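Local coordinates for CELL WALL surface anchor family protein (Streptococcus pneumoniae, PDB 2WW8) that serves as the adhesin of the pneumococcal pilus, a multidomain surface protein that recognises host cells and carries bound magnesium and calcium ions, at residues E249-A254 with T573-Q578. Residues are numbered along the deposited sequence; the frame is centred on the assembly and turned at random.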
ATOM      1  N   GLU A 249     -22.414 -24.072   1.832  1.00 14.60           N
ATOM      2  CA  GLU A 249     -21.358 -23.110   1.643  1.00 14.19           C
ATOM      3  C   GLU A 249     -21.907 -21.745   1.249  1.00 15.31           C
ATOM      4  O   GLU A 249     -21.395 -20.704   1.680  1.00 15.88           O
ATOM      5  CB  GLU A 249     -20.203 -23.596   0.758  1.00 16.70           C
ATOM      6  CG  GLU A 249     -20.381 -23.455  -0.679  1.00 18.19           C
ATOM      7  CD  GLU A 249     -19.285 -24.063  -1.537  1.00 24.52           C
ATOM      8  OE1 GLU A 249     -18.336 -24.721  -1.062  1.00 22.12           O
ATOM      9  OE2 GLU A 249     -19.421 -23.893  -2.755  1.00 22.45           O
ATOM     10  N   ARG A 250     -22.924 -21.719   0.406  1.00 11.80           N
ATOM     11  CA  ARG A 250     -23.452 -20.452  -0.015  1.00 12.36           C
ATOM     12  C   ARG A 250     -24.241 -19.753   1.091  1.00 12.23           C
ATOM     13  O   ARG A 250     -24.208 -18.530   1.166  1.00 14.18           O
ATOM     14  CB  ARG A 250     -24.216 -20.542  -1.349  1.00 12.12           C
ATOM     15  CG  ARG A 250     -23.294 -20.944  -2.516  1.00 11.39           C
ATOM     16  CD  ARG A 250     -24.067 -21.176  -3.783  1.00 15.32           C
ATOM     17  NE  ARG A 250     -23.127 -21.517  -4.827  1.00 15.08           N
ATOM     18  CZ  ARG A 250     -23.422 -22.010  -6.037  1.00 19.52           C
ATOM     19  NH1 ARG A 250     -24.674 -22.213  -6.451  1.00 13.50           N
ATOM     20  NH2 ARG A 250     -22.431 -22.254  -6.883  1.00 14.13           N
ATOM     21  N   ALA A 251     -25.002 -20.488   1.886  1.00 11.34           N
ATOM     22  CA  ALA A 251     -25.754 -19.891   3.006  1.00 12.43           C
ATOM     23  C   ALA A 251     -24.747 -19.408   4.016  1.00 12.34           C
ATOM     24  O   ALA A 251     -25.044 -18.382   4.602  1.00 14.87           O
ATOM     25  CB  ALA A 251     -26.669 -20.902   3.675  1.00 10.59           C
ATOM     26  N   GLY A 252     -23.639 -20.138   4.234  1.00 11.62           N
ATOM     27  CA  GLY A 252     -22.569 -19.726   5.160  1.00  9.97           C
ATOM     28  C   GLY A 252     -21.850 -18.469   4.677  1.00 12.41           C
ATOM     29  O   GLY A 252     -21.695 -17.508   5.445  1.00 12.13           O
ATOM     30  N   GLU A 253     -21.438 -18.431   3.410  1.00 10.81           N
ATOM     31  CA  GLU A 253     -20.826 -17.209   2.883  1.00 13.84           C
ATOM     32  C   GLU A 253     -21.792 -16.009   2.934  1.00 13.24           C
ATOM     33  O   GLU A 253     -21.328 -14.889   3.220  1.00 12.80           O
ATOM     34  CB  GLU A 253     -20.272 -17.385   1.466  1.00 15.60           C
ATOM     35  CG  GLU A 253     -19.182 -18.490   1.325  1.00 23.68           C
ATOM     36  CD  GLU A 253     -18.879 -18.992  -0.121  1.00 37.17           C
ATOM     37  OE1 GLU A 253     -19.631 -18.677  -1.090  1.00 41.19           O
ATOM     38  OE2 GLU A 253     -17.882 -19.750  -0.297  1.00 37.48           O
ATOM     39  N   ALA A 254     -23.085 -16.222   2.642  1.00 12.01           N
ATOM     40  CA  ALA A 254     -24.084 -15.151   2.710  1.00 12.72           C
ATOM     41  C   ALA A 254     -24.216 -14.682   4.187  1.00 12.77           C
ATOM     42  O   ALA A 254     -24.241 -13.489   4.453  1.00 12.03           O
ATOM     43  CB  ALA A 254     -25.446 -15.608   2.193  1.00  9.62           C
ATOM     44  N   THR A 573     -27.082 -19.041  -5.513  1.00 13.98           N
ATOM     45  CA  THR A 573     -26.163 -17.911  -5.626  1.00 14.20           C
ATOM     46  C   THR A 573     -26.884 -16.587  -5.224  1.00 15.38           C
ATOM     47  O   THR A 573     -26.217 -15.551  -5.125  1.00 13.25           O
ATOM     48  CB  THR A 573     -25.537 -17.711  -7.047  1.00 15.40           C
ATOM     49  OG1 THR A 573     -26.546 -17.360  -8.005  1.00 15.57           O
ATOM     50  CG2 THR A 573     -24.712 -18.918  -7.593  1.00 11.60           C
ATOM     51  N   LYS A 574     -28.198 -16.605  -4.961  1.00 13.49           N
ATOM     52  CA  LYS A 574     -28.981 -15.384  -4.655  1.00 15.09           C
ATOM     53  C   LYS A 574     -29.468 -15.294  -3.203  1.00 15.00           C
ATOM     54  O   LYS A 574     -30.296 -14.450  -2.871  1.00 13.78           O
ATOM     55  CB  LYS A 574     -30.244 -15.248  -5.516  1.00 15.83           C
ATOM     56  CG  LYS A 574     -30.122 -15.412  -7.032  1.00 20.35           C
ATOM     57  CD  LYS A 574     -29.272 -14.379  -7.622  1.00 23.01           C
ATOM     58  CE  LYS A 574     -29.319 -14.424  -9.156  1.00 31.09           C
ATOM     59  NZ  LYS A 574     -29.313 -13.010  -9.591  1.00 32.94           N
ATOM     60  N   ILE A 575     -29.016 -16.205  -2.350  1.00 14.89           N
ATOM     61  CA  ILE A 575     -29.278 -16.069  -0.933  1.00 13.94           C
ATOM     62  C   ILE A 575     -28.798 -14.731  -0.347  1.00 14.30           C
ATOM     63  O   ILE A 575     -29.562 -14.008   0.286  1.00 14.84           O
ATOM     64  CB  ILE A 575     -28.682 -17.251  -0.167  1.00 14.87           C
ATOM     65  CG1 ILE A 575     -29.276 -18.576  -0.683  1.00 14.16           C
ATOM     66  CG2 ILE A 575     -28.856 -17.062   1.391  1.00 12.63           C
ATOM     67  CD1 ILE A 575     -28.369 -19.745  -0.304  1.00 13.39           C
ATOM     68  N   LEU A 576     -27.561 -14.322  -0.601  1.00 14.02           N
ATOM     69  CA  LEU A 576     -27.104 -13.037  -0.091  1.00 13.63           C
ATOM     70  C   LEU A 576     -27.980 -11.878  -0.605  1.00 14.27           C
ATOM     71  O   LEU A 576     -28.405 -10.997   0.175  1.00 13.75           O
ATOM     72  CB  LEU A 576     -25.616 -12.805  -0.399  1.00 11.74           C
ATOM     73  CG  LEU A 576     -25.068 -11.484   0.158  1.00 15.74           C
ATOM     74  CD1 LEU A 576     -25.411 -11.313   1.705  1.00 14.58           C
ATOM     75  CD2 LEU A 576     -23.585 -11.317  -0.185  1.00 14.73           C
ATOM     76  N   GLU A 577     -28.285 -11.910  -1.901  1.00 12.21           N
ATOM     77  CA  GLU A 577     -29.074 -10.848  -2.475  1.00 14.45           C
ATOM     78  C   GLU A 577     -30.380 -10.732  -1.689  1.00 13.75           C
ATOM     79  O   GLU A 577     -30.851  -9.631  -1.424  1.00 11.98           O
ATOM     80  CB  GLU A 577     -29.327 -11.147  -3.950  1.00 14.53           C
ATOM     81  CG  GLU A 577     -30.375 -10.278  -4.647  1.00 21.13           C
ATOM     82  CD  GLU A 577     -30.619 -10.916  -6.035  1.00 35.83           C
ATOM     83  OE1 GLU A 577     -29.795 -10.663  -6.949  1.00 33.99           O
ATOM     84  OE2 GLU A 577     -31.564 -11.743  -6.191  1.00 38.62           O
ATOM     85  N   GLN A 578     -30.969 -11.863  -1.309  1.00 12.74           N
ATOM     86  CA  GLN A 578     -32.265 -11.770  -0.618  1.00 13.87           C
ATOM     87  C   GLN A 578     -32.181 -11.301   0.837  1.00 13.73           C
ATOM     88  O   GLN A 578     -33.006 -10.489   1.282  1.00 12.42           O
ATOM     89  CB  GLN A 578     -33.020 -13.076  -0.789  1.00 15.12           C
ATOM     90  CG  GLN A 578     -34.425 -13.035  -0.311  1.00 20.57           C
ATOM     91  CD  GLN A 578     -35.264 -11.915  -0.927  1.00 26.21           C
ATOM     92  OE1 GLN A 578     -35.896 -11.165  -0.168  1.00 33.73           O
ATOM     93  NE2 GLN A 578     -35.223 -11.741  -2.240  1.00 11.39           N
TER
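Two helices that flank the parallel sheet of a von Willebrand A-like (integrin I-type) domain meet here, where A254 and A251 of helix 247-263 pack against I575 and L576 in the first turn of helix 575-583. Assignment to that fold rests on the five parallel strands, ordered 269-275, 225-232, 379-386, 533-539, 566-569, and on the magnesium ion held by S234, S236 and D387. The closest CA pair is A254 and L576, 4.6 Å apart, a spacing that the small methyl side chain permits. A254 CB faces the other helix and comes nearest to L576 N, at 3.7 Å, with I575 CG2 and L576 CB each 3.8 Å away. L576 adds a further touch, its CD1 lying 3.7 Å from A254 O. I575 straddles the helix surface with both branches: chi1 of -59° sets CG2 anti to the backbone N, against A254, while the CG1 arm carries CD1 back to within 4.1 Å of A251 N. The same side chain also touches I539 and V569, on strands 533-539 and 566-569, so it is shared between helix and sheet.

At the start of the 573-578 segment the chemistry changes. R250, extended from CG to NE, runs alongside T573, and T573 CG2 sits over one guanidinium face, 3.5 Å from R250 NH1 and displaced toward the rim. R250 NH1 hydrogen-bonds T572 OG1 and T573 OG1 hydrogen-bonds D571 OD1, both partners lying just before the 573-578 segment. With 293 Å² buried in total, the two segments are linked by van der Waals contacts alone, consistent with close packing of small and branched side chains beside the sheet and a methyl laid on a guanidinium face at the T573 end.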